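PDB 3L7V: YrdC-like domain-containing protein from Streptococcus mutans, which probably binds double-stranded RNA and may take part in tRNA modification. Local coordinates for residues K37-D42 / L213-D218; L106-P111 / I130-A135; T232-G237 / I267-D272. All blocks are in the same frame, centred on the assembly; numbering follows the deposited sequence.

Contact 1: K37-D42 / L213-D218; sequences KHIHWD and LVIEAD. With SO4 (sulfate ion), chain D.
Parallel pairing of the outermost strand 37-40 with strand 213-216 closes one end of the large mixed sheet of this YrdC-like fold, with His38 set against Val214, Ile39 against Ile215 and His40 against Glu216. The backbone bonds are nearly straight: Ile39 N gives to Val214 O and Ile39 O receives Glu216 N at 2.9 Å, after which Trp41 N continues the pairing onto Glu216 O. One face carries His38, Val214, His40 and Glu216. There the His38 ring lies flat over Val214, whose CB stands 4.0 Å from the ring centroid and almost on its normal, a CH-pi contact. At the ring edge ND1 donates to Glu216 OE2 at 2.7 Å, in the ring plane and onto the anti lone pair, the carboxylate being turned 79° from the imidazole. Glu216 reaches this position with its chain extended beyond CG (chi2 -169°), while its CB sits 4.2 Å from the centroid of the His40 ring, over the face. At the edge of that second imidazole, ND1 donates to O1 of a sulfate at 3.0 Å; the same ion takes Asp218 N on O2, 2.9 Å away, where helix 218-223 begins after Ala217. On the face of Ile39 and Ile215 the contacts are apolar: Ile39 CD1 touches Ile215 CG1 at 3.9 Å and Leu213 CD2, and Trp41 CB rests on Ile215 CG2. The Trp41 indole extends on to an edge-to-face meeting with Tyr220, its NE1 bonded to Asn44 O. His38 donates through ND1 to Glu216 and its NE2 is bonded to Glu208, so carboxylates grip both ring nitrogens, which would favour a positively charged imidazole. The sulfate, probably from the crystallisation liquor, is held by His40 and a helix start, consistent with a spot receptive to anions.

Contact 2: L106-P111 / I130-A135; sequences LAQLTP and ILPWKA. With SO4 (sulfate ion), chain C.
Gln108 CG stands anti to the carbonyl carbon (chi1 -67°) and the chain runs straight beyond it (chi2 179°), which carries the amide past Pro132 to the backbone of Trp133. There NE2 donates to Trp133 O at 2.9 Å, but from above the carbonyl plane, 48° out of it, and not on a lone pair. On the way the Gln108 side chain crosses that of Pro132 at about a right angle, NE2 lying 3.8 Å from Pro132 CB. Lys134 is folded instead of extended, bent at chi2, chi3 and chi4, so that its CD packs 3.4 Å from Ala107 O and its NZ turns back to share a water with that same carbonyl oxygen. Two backbone bonds frame these side chains: Gln108 N gives to Pro132 O and Lys134 N to Leu106 O, each at 3.1 Å, forming a single bridge between Ala107 and Trp133. Beneath them the contact is apolar. Leu106 lies alongside the Trp133 indole, CD2 touching CZ3 at 4.0 Å, and Leu131 CD1 touches both Ala107 CB and Leu109 CD1, the latter at 3.8 Å. The buried indole keeps its polar end satisfied, NE1 being bonded to Ser159 OG, and its ring meets that of Phe161. A sulfate, probably from the crystallisation liquor, accepts a nearly straight bond from Ala135 N to O2 at 3.0 Å, at the start of helix 135-143. The arrangement ties the exit of helix 100-106 to the end of strand 127-132: the chain leaves the helix, makes one bridge to the residue just past the strand, and runs on to helix 111-123, which leads into that same strand. It is a helix-to-strand junction at the end of an inner strand of the mixed sheet.

Contact 3: T232-G237 / I267-D272; sequences TRYEQG and IRKGLD. With SO4 (sulfate ion), chain G; SO4 (sulfate ion), chain B.
The backbones pass closest at Gly237 and Gly270, CA atoms 4.6 Å apart, and are joined by one bond, Leu271 N to Gln236 O at 3.1 Å, in the carbonyl plane. Gly270 also lets its peptide lie against the Tyr234 ring: Gly270 C is 3.5 Å from Tyr234 CD2, and Gly270 O stands above the ring centre. Leu271 CA makes an off-centre CH-pi contact with the same ring. At the other end Arg268 grips Gly237 O side-on, NE and NH2 each donating at 3.1 Å, with the oxygen in the guanidinium plane. Its CG is anti to the backbone N (chi1 -164°) and the chain bends at chi3 (76°), laying a face of the guanidinium against the Gln236 side chain, whose amide stacks on it with the planes 9° apart. Arg268 NH1 extends to a sulfate, donating to its O2 at 3.0 Å, and a second sulfate takes Lys269 N, both probably from the crystallisation liquor. The contact lies where the loop before strand 239-241 meets the end of strand 265-268; there Ile267 and Arg268 both face Met239 in a classic beta bulge, and helix 273-283 follows.

In the fold
All three contacts reach the same mixed sheet. Contact 1 joins the outermost strand 37-40 to its neighbour, contact 2 fastens a loop to strand 127-132, and contact 3 lies where the loop before strand 239-241 meets the end of strand 265-268. Contact 2 is the most buried, a leucine, alanine and tryptophan interior with Gln108 and Lys134 at its rim; contacts 1 and 3, partly buried, use histidine, glutamate or arginine. Contacts 1 and 2 lie on opposite sides of the chain's centre, whereas contacts 2 and 3 come within about 5 Å at their nearest atoms. Each binds sulfate through a backbone N-H; contact 1 adds a histidine to the same ion, contact 3 an arginine to another.

Contact 1: K37-D42 / L213-D218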
loop_
_atom_site.group_PDB
_atom_site.type_symbol
_atom_site.label_atom_id
_atom_site.label_comp_id
_atom_site.label_asym_id
_atom_site.label_seq_id
_atom_site.Cartn_x
_atom_site.Cartn_y
_atom_site.Cartn_z
ATOM N N LYS A 37 10.145 -4.228 -22.136
ATOM C CA LYS A 37 9.530 -5.551 -22.238
ATOM C C LYS A 37 8.161 -5.630 -21.524
ATOM O O LYS A 37 8.012 -5.163 -20.396
ATOM C CB LYS A 37 10.498 -6.608 -21.672
ATOM C CG LYS A 37 9.930 -8.017 -21.615
ATOM C CD LYS A 37 9.583 -8.514 -23.001
ATOM C CE LYS A 37 9.074 -9.955 -22.964
ATOM N NZ LYS A 37 8.698 -10.434 -24.318
ATOM N N HIS A 38 7.167 -6.204 -22.201
ATOM C CA HIS A 38 5.835 -6.419 -21.629
ATOM C C HIS A 38 5.558 -7.916 -21.572
ATOM O O HIS A 38 5.841 -8.633 -22.541
ATOM C CB HIS A 38 4.739 -5.774 -22.495
ATOM C CG HIS A 38 4.723 -4.278 -22.467
ATOM N ND1 HIS A 38 3.553 -3.552 -22.414
ATOM C CD2 HIS A 38 5.727 -3.369 -22.507
ATOM C CE1 HIS A 38 3.837 -2.261 -22.415
ATOM N NE2 HIS A 38 5.150 -2.122 -22.466
ATOM N N ILE A 39 4.992 -8.375 -20.453
ATOM C CA ILE A 39 4.560 -9.767 -20.285
ATOM C C ILE A 39 3.134 -9.854 -19.712
ATOM O O ILE A 39 2.631 -8.888 -19.143
ATOM C CB ILE A 39 5.502 -10.566 -19.344
ATOM C CG1 ILE A 39 5.702 -9.830 -18.016
ATOM C CG2 ILE A 39 6.839 -10.812 -19.988
ATOM C CD1 ILE A 39 6.373 -10.681 -16.941
ATOM N N HIS A 40 2.502 -11.018 -19.848
ATOM C CA HIS A 40 1.169 -11.252 -19.278
ATOM C C HIS A 40 1.188 -12.146 -18.024
ATOM O O HIS A 40 1.711 -13.258 -18.058
ATOM C CB HIS A 40 0.227 -11.843 -20.334
ATOM C CG HIS A 40 -0.275 -10.838 -21.328
ATOM N ND1 HIS A 40 -1.530 -10.268 -21.242
ATOM C CD2 HIS A 40 0.304 -10.303 -22.430
ATOM C CE1 HIS A 40 -1.701 -9.429 -22.249
ATOM N NE2 HIS A 40 -0.602 -9.431 -22.985
ATOM N N TRP A 41 0.614 -11.654 -16.923
ATOM C CA TRP A 41 0.534 -12.425 -15.672
ATOM C C TRP A 41 -0.381 -13.638 -15.835
ATOM O O TRP A 41 -1.485 -13.515 -16.361
ATOM C CB TRP A 41 0.038 -11.537 -14.527
ATOM C CG TRP A 41 -0.098 -12.243 -13.199
ATOM C CD1 TRP A 41 0.885 -12.907 -12.519
ATOM C CD2 TRP A 41 -1.284 -12.356 -12.397
ATOM N NE1 TRP A 41 0.384 -13.429 -11.350
ATOM C CE2 TRP A 41 -0.942 -13.096 -11.245
ATOM C CE3 TRP A 41 -2.606 -11.907 -12.541
ATOM C CZ2 TRP A 41 -1.871 -13.400 -10.241
ATOM C CZ3 TRP A 41 -3.528 -12.203 -11.535
ATOM C CH2 TRP A 41 -3.156 -12.943 -10.404
ATOM N N ASP A 42 0.073 -14.805 -15.386
ATOM C CA ASP A 42 -0.714 -16.029 -15.545
ATOM C C ASP A 42 -1.372 -16.532 -14.254
ATOM O O ASP A 42 -2.004 -17.587 -14.253
ATOM C CB ASP A 42 0.127 -17.152 -16.177
ATOM C CG ASP A 42 1.265 -17.619 -15.283
ATOM O OD1 ASP A 42 1.380 -17.133 -14.135
ATOM O OD2 ASP A 42 2.052 -18.477 -15.736
ATOM N N LEU A 213 10.216 -3.216 -16.595
ATOM C CA LEU A 213 9.261 -4.250 -17.023
ATOM C C LEU A 213 7.813 -3.824 -16.729
ATOM O O LEU A 213 7.546 -3.178 -15.716
ATOM C CB LEU A 213 9.550 -5.578 -16.314
ATOM C CG LEU A 213 8.664 -6.802 -16.569
ATOM C CD1 LEU A 213 9.074 -7.491 -17.854
ATOM C CD2 LEU A 213 8.749 -7.781 -15.406
ATOM N N VAL A 214 6.891 -4.191 -17.615
ATOM C CA VAL A 214 5.463 -3.967 -17.398
ATOM C C VAL A 214 4.695 -5.289 -17.400
ATOM O O VAL A 214 4.693 -6.012 -18.401
ATOM C CB VAL A 214 4.838 -3.062 -18.497
ATOM C CG1 VAL A 214 3.342 -2.848 -18.223
ATOM C CG2 VAL A 214 5.583 -1.717 -18.603
ATOM N N ILE A 215 4.034 -5.598 -16.285
ATOM C CA ILE A 215 3.209 -6.792 -16.204
ATOM C C ILE A 215 1.750 -6.415 -16.479
ATOM O O ILE A 215 1.202 -5.547 -15.794
ATOM C CB ILE A 215 3.357 -7.463 -14.818
ATOM C CG1 ILE A 215 4.794 -7.954 -14.606
ATOM C CG2 ILE A 215 2.366 -8.590 -14.648
ATOM C CD1 ILE A 215 5.188 -8.138 -13.118
ATOM N N GLU A 216 1.141 -7.061 -17.482
ATOM C CA GLU A 216 -0.233 -6.766 -17.932
ATOM C C GLU A 216 -1.281 -7.778 -17.437
ATOM O O GLU A 216 -0.992 -8.973 -17.366
ATOM C CB GLU A 216 -0.302 -6.715 -19.468
ATOM C CG GLU A 216 0.659 -5.718 -20.118
ATOM C CD GLU A 216 0.395 -5.501 -21.612
ATOM O OE1 GLU A 216 -0.595 -6.046 -22.152
ATOM O OE2 GLU A 216 1.179 -4.769 -22.250
ATOM N N ALA A 217 -2.485 -7.288 -17.116
ATOM C CA ALA A 217 -3.638 -8.120 -16.723
ATOM C C ALA A 217 -4.956 -7.322 -16.682
ATOM O O ALA A 217 -5.671 -7.357 -15.681
ATOM C CB ALA A 217 -3.397 -8.804 -15.370
ATOM N N ASP A 218 -5.268 -6.612 -17.770
ATOM C CA ASP A 218 -6.481 -5.792 -17.875
ATOM C C ASP A 218 -7.768 -6.535 -17.473
ATOM O O ASP A 218 -8.651 -5.955 -16.840
ATOM C CB ASP A 218 -6.637 -5.238 -19.302
ATOM C CG ASP A 218 -5.712 -4.048 -19.596
ATOM O OD1 ASP A 218 -4.952 -3.601 -18.703
ATOM O OD2 ASP A 218 -5.754 -3.553 -20.742
HETATM S S SO4 D . -4.932 -8.921 -20.629
HETATM O O1 SO4 D . -4.252 -10.060 -20.017
HETATM O O2 SO4 D . -4.200 -7.703 -20.276
HETATM O O3 SO4 D . -4.954 -9.083 -22.083
HETATM O O4 SO4 D . -6.310 -8.858 -20.142
#

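Contact 2: L106-P111 / I130-A135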
loop_
_atom_site.group_PDB
_atom_site.type_symbol
_atom_site.label_atom_id
_atom_site.label_comp_id
_atom_site.label_asym_id
_atom_site.label_seq_id
_atom_site.Cartn_x
_atom_site.Cartn_y
_atom_site.Cartn_z
ATOM N N LEU A 106 6.943 -4.608 12.094
ATOM C CA LEU A 106 7.328 -3.251 11.657
ATOM C C LEU A 106 6.557 -2.073 12.286
ATOM O O LEU A 106 7.128 -1.010 12.538
ATOM C CB LEU A 106 7.233 -3.137 10.123
ATOM C CG LEU A 106 8.083 -4.052 9.232
ATOM C CD1 LEU A 106 8.021 -3.612 7.759
ATOM C CD2 LEU A 106 9.518 -4.090 9.713
ATOM N N ALA A 107 5.265 -2.253 12.517
ATOM C CA ALA A 107 4.400 -1.155 12.951
ATOM C C ALA A 107 3.940 -1.302 14.396
ATOM O O ALA A 107 3.737 -2.412 14.861
ATOM C CB ALA A 107 3.175 -1.044 12.011
ATOM N N GLN A 108 3.782 -0.177 15.095
ATOM C CA GLN A 108 3.199 -0.162 16.439
ATOM C C GLN A 108 1.696 -0.418 16.345
ATOM O O GLN A 108 1.019 0.138 15.461
ATOM C CB GLN A 108 3.402 1.202 17.119
ATOM C CG GLN A 108 4.826 1.575 17.448
ATOM C CD GLN A 108 4.939 2.950 18.085
ATOM O OE1 GLN A 108 4.043 3.401 18.798
ATOM N NE2 GLN A 108 6.038 3.630 17.814
ATOM N N LEU A 109 1.174 -1.221 17.272
ATOM C CA LEU A 109 -0.225 -1.670 17.237
ATOM C C LEU A 109 -0.862 -1.688 18.638
ATOM O O LEU A 109 -0.155 -1.800 19.646
ATOM C CB LEU A 109 -0.291 -3.090 16.653
ATOM C CG LEU A 109 -0.510 -3.388 15.160
ATOM C CD1 LEU A 109 -0.314 -2.186 14.291
ATOM C CD2 LEU A 109 0.367 -4.535 14.691
ATOM N N THR A 110 -2.187 -1.564 18.696
ATOM C CA THR A 110 -2.965 -1.936 19.893
ATOM C C THR A 110 -3.763 -3.218 19.616
ATOM O O THR A 110 -3.855 -3.655 18.463
ATOM C CB THR A 110 -3.960 -0.842 20.317
ATOM O OG1 THR A 110 -4.909 -0.623 19.269
ATOM C CG2 THR A 110 -3.242 0.459 20.634
ATOM N N PRO A 111 -4.348 -3.833 20.661
ATOM C CA PRO A 111 -5.101 -5.060 20.361
ATOM C C PRO A 111 -6.325 -4.827 19.463
ATOM O O PRO A 111 -6.614 -5.688 18.637
ATOM C CB PRO A 111 -5.497 -5.585 21.752
ATOM C CG PRO A 111 -4.450 -5.016 22.680
ATOM C CD PRO A 111 -4.163 -3.641 22.113
ATOM N N ILE A 130 -2.498 4.438 8.322
ATOM C CA ILE A 130 -1.346 5.256 8.683
ATOM C C ILE A 130 -0.937 4.970 10.125
ATOM O O ILE A 130 -1.690 5.281 11.062
ATOM C CB ILE A 130 -1.661 6.759 8.519
ATOM C CG1 ILE A 130 -2.115 7.043 7.089
ATOM C CG2 ILE A 130 -0.446 7.632 8.885
ATOM C CD1 ILE A 130 -2.323 8.502 6.814
ATOM N N LEU A 131 0.254 4.379 10.287
ATOM C CA LEU A 131 0.801 3.971 11.592
ATOM C C LEU A 131 2.247 4.482 11.866
ATOM O O LEU A 131 2.963 4.846 10.940
ATOM C CB LEU A 131 0.758 2.436 11.703
ATOM C CG LEU A 131 -0.636 1.786 11.742
ATOM C CD1 LEU A 131 -0.583 0.285 11.424
ATOM C CD2 LEU A 131 -1.334 2.051 13.095
ATOM N N PRO A 132 2.674 4.504 13.143
ATOM C CA PRO A 132 4.082 4.785 13.489
ATOM C C PRO A 132 4.946 3.525 13.402
ATOM O O PRO A 132 4.415 2.424 13.509
ATOM C CB PRO A 132 4.013 5.230 14.961
ATOM C CG PRO A 132 2.524 5.188 15.355
ATOM C CD PRO A 132 1.852 4.285 14.348
ATOM N N TRP A 133 6.256 3.676 13.228
ATOM C CA TRP A 133 7.182 2.524 13.254
ATOM C C TRP A 133 7.594 2.152 14.675
ATOM O O TRP A 133 7.739 3.022 15.538
ATOM C CB TRP A 133 8.458 2.806 12.439
ATOM C CG TRP A 133 8.275 2.776 10.945
ATOM C CD1 TRP A 133 7.612 3.699 10.177
ATOM C CD2 TRP A 133 8.773 1.781 10.035
ATOM N NE1 TRP A 133 7.661 3.332 8.849
ATOM C CE2 TRP A 133 8.372 2.164 8.735
ATOM C CE3 TRP A 133 9.519 0.605 10.191
ATOM C CZ2 TRP A 133 8.687 1.409 7.600
ATOM C CZ3 TRP A 133 9.831 -0.143 9.061
ATOM C CH2 TRP A 133 9.417 0.267 7.783
ATOM N N LYS A 134 7.795 0.863 14.915
ATOM C CA LYS A 134 8.441 0.421 16.155
ATOM C C LYS A 134 9.875 0.943 16.219
ATOM O O LYS A 134 10.609 0.865 15.233
ATOM C CB LYS A 134 8.446 -1.102 16.244
ATOM C CG LYS A 134 7.096 -1.686 16.567
ATOM C CD LYS A 134 6.946 -3.052 15.932
ATOM C CE LYS A 134 7.246 -4.152 16.918
ATOM N NZ LYS A 134 6.124 -4.243 17.880
ATOM N N ALA A 135 10.273 1.474 17.372
ATOM C CA ALA A 135 11.613 2.054 17.525
ATOM C C ALA A 135 12.716 1.193 16.917
ATOM O O ALA A 135 13.558 1.688 16.171
ATOM C CB ALA A 135 11.926 2.332 18.990
HETATM S S SO4 C . 7.971 0.192 20.385
HETATM O O1 SO4 C . 7.238 0.539 21.599
HETATM O O2 SO4 C . 8.254 1.424 19.647
HETATM O O3 SO4 C . 9.226 -0.466 20.739
HETATM O O4 SO4 C . 7.175 -0.736 19.580
HETATM O O HOH W 1 3.524 -4.858 16.610
HETATM O O HOH W 2 3.421 -3.106 18.965
#

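Contact 3: T232-G237 / I267-D272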
loop_
_atom_site.group_PDB
_atom_site.type_symbol
_atom_site.label_atom_id
_atom_site.label_comp_id
_atom_site.label_asym_id
_atom_site.label_seq_id
_atom_site.Cartn_x
_atom_site.Cartn_y
_atom_site.Cartn_z
ATOM N N THR A 232 -18.406 4.654 -12.947
ATOM C CA THR A 232 -18.851 4.378 -11.586
ATOM C C THR A 232 -17.932 3.484 -10.739
ATOM O O THR A 232 -18.155 3.349 -9.537
ATOM C CB THR A 232 -20.269 3.794 -11.570
ATOM O OG1 THR A 232 -20.307 2.582 -12.340
ATOM C CG2 THR A 232 -21.250 4.795 -12.152
ATOM N N ARG A 233 -16.908 2.888 -11.352
ATOM C CA ARG A 233 -15.959 2.051 -10.620
ATOM C C ARG A 233 -15.053 2.899 -9.728
ATOM O O ARG A 233 -14.696 4.019 -10.089
ATOM C CB ARG A 233 -15.076 1.263 -11.594
ATOM C CG ARG A 233 -14.237 2.159 -12.505
ATOM C CD ARG A 233 -13.445 1.361 -13.545
ATOM N NE ARG A 233 -12.390 0.551 -12.932
ATOM C CZ ARG A 233 -11.201 1.021 -12.578
ATOM N NH1 ARG A 233 -10.909 2.298 -12.776
ATOM N NH2 ARG A 233 -10.299 0.218 -12.019
ATOM N N TYR A 234 -14.671 2.354 -8.570
ATOM C CA TYR A 234 -13.619 2.938 -7.733
ATOM C C TYR A 234 -12.224 2.858 -8.386
ATOM O O TYR A 234 -11.881 1.864 -9.029
ATOM C CB TYR A 234 -13.589 2.244 -6.364
ATOM C CG TYR A 234 -14.801 2.526 -5.513
ATOM C CD1 TYR A 234 -15.810 1.583 -5.364
ATOM C CD2 TYR A 234 -14.945 3.743 -4.863
ATOM C CE1 TYR A 234 -16.929 1.843 -4.579
ATOM C CE2 TYR A 234 -16.066 4.018 -4.084
ATOM C CZ TYR A 234 -17.045 3.066 -3.946
ATOM O OH TYR A 234 -18.138 3.342 -3.174
ATOM N N GLU A 235 -11.409 3.890 -8.195
ATOM C CA GLU A 235 -10.077 3.925 -8.796
ATOM C C GLU A 235 -8.942 3.887 -7.750
ATOM O O GLU A 235 -7.749 3.971 -8.091
ATOM C CB GLU A 235 -9.931 5.161 -9.691
ATOM C CG GLU A 235 -11.058 5.358 -10.702
ATOM C CD GLU A 235 -10.700 6.366 -11.803
ATOM O OE1 GLU A 235 -11.377 7.411 -11.906
ATOM O OE2 GLU A 235 -9.737 6.111 -12.566
ATOM N N GLN A 236 -9.309 3.750 -6.481
ATOM C CA GLN A 236 -8.327 3.740 -5.405
ATOM C C GLN A 236 -8.867 2.968 -4.200
ATOM O O GLN A 236 -10.062 2.674 -4.131
ATOM C CB GLN A 236 -8.031 5.179 -4.989
ATOM C CG GLN A 236 -9.289 5.940 -4.605
ATOM C CD GLN A 236 -9.096 7.439 -4.563
ATOM O OE1 GLN A 236 -9.947 8.163 -4.049
ATOM N NE2 GLN A 236 -7.974 7.915 -5.103
ATOM N N GLY A 237 -7.991 2.645 -3.254
ATOM C CA GLY A 237 -8.415 2.002 -2.023
ATOM C C GLY A 237 -8.658 2.974 -0.873
ATOM O O GLY A 237 -8.240 4.141 -0.933
ATOM N N ILE A 267 -9.900 8.931 5.895
ATOM C CA ILE A 267 -9.449 10.109 5.134
ATOM C C ILE A 267 -9.560 10.005 3.593
ATOM O O ILE A 267 -9.461 11.016 2.885
ATOM C CB ILE A 267 -8.029 10.626 5.590
ATOM C CG1 ILE A 267 -6.975 9.516 5.581
ATOM C CG2 ILE A 267 -8.091 11.239 6.993
ATOM C CD1 ILE A 267 -6.449 9.204 4.237
ATOM N N ARG A 268 -9.795 8.804 3.073
ATOM C CA ARG A 268 -10.012 8.647 1.633
ATOM C C ARG A 268 -11.026 7.548 1.356
ATOM O O ARG A 268 -10.909 6.443 1.874
ATOM C CB ARG A 268 -8.688 8.357 0.900
ATOM C CG ARG A 268 -8.716 8.540 -0.616
ATOM C CD ARG A 268 -7.313 8.352 -1.259
ATOM N NE ARG A 268 -6.905 6.948 -1.357
ATOM C CZ ARG A 268 -5.757 6.523 -1.893
ATOM N NH1 ARG A 268 -4.886 7.389 -2.395
ATOM N NH2 ARG A 268 -5.475 5.227 -1.928
ATOM N N LYS A 269 -12.014 7.873 0.528
ATOM C CA LYS A 269 -13.073 6.953 0.100
ATOM C C LYS A 269 -12.541 5.990 -0.981
ATOM O O LYS A 269 -11.634 6.341 -1.728
ATOM C CB LYS A 269 -14.250 7.800 -0.429
ATOM C CG LYS A 269 -15.568 7.098 -0.633
ATOM C CD LYS A 269 -16.649 8.103 -1.039
ATOM C CE LYS A 269 -17.976 7.407 -1.347
ATOM N NZ LYS A 269 -19.107 8.364 -1.554
ATOM N N GLY A 270 -13.082 4.778 -1.070
ATOM C CA GLY A 270 -12.588 3.830 -2.060
ATOM C C GLY A 270 -13.241 2.454 -2.091
ATOM O O GLY A 270 -14.311 2.246 -1.504
ATOM N N LEU A 271 -12.597 1.514 -2.790
ATOM C CA LEU A 271 -13.117 0.153 -2.949
ATOM C C LEU A 271 -13.622 -0.449 -1.610
ATOM O O LEU A 271 -12.908 -0.434 -0.604
ATOM C CB LEU A 271 -12.040 -0.762 -3.560
ATOM C CG LEU A 271 -12.502 -2.159 -4.007
ATOM C CD1 LEU A 271 -13.445 -2.086 -5.206
ATOM C CD2 LEU A 271 -11.334 -3.094 -4.313
ATOM N N ASP A 272 -14.846 -0.971 -1.618
ATOM C CA ASP A 272 -15.455 -1.645 -0.455
ATOM C C ASP A 272 -15.634 -0.789 0.800
ATOM O O ASP A 272 -15.619 -1.317 1.911
ATOM C CB ASP A 272 -14.680 -2.916 -0.076
ATOM C CG ASP A 272 -15.000 -4.094 -0.979
ATOM O OD1 ASP A 272 -16.073 -4.102 -1.617
ATOM O OD2 ASP A 272 -14.171 -5.024 -1.044
HETATM S S SO4 G . -11.498 11.371 -1.777
HETATM O O1 SO4 G . -11.183 10.690 -0.526
HETATM O O2 SO4 G . -12.352 12.517 -1.491
HETATM O O3 SO4 G . -10.266 11.833 -2.412
HETATM O O4 SO4 G . -12.193 10.448 -2.671
HETATM S S SO4 B . -1.081 6.468 -4.028
HETATM O O1 SO4 B . -0.301 6.789 -2.830
HETATM O O2 SO4 B . -2.330 7.221 -4.025
HETATM O O3 SO4 B . -0.313 6.836 -5.220
HETATM O O4 SO4 B . -1.415 5.043 -4.033
#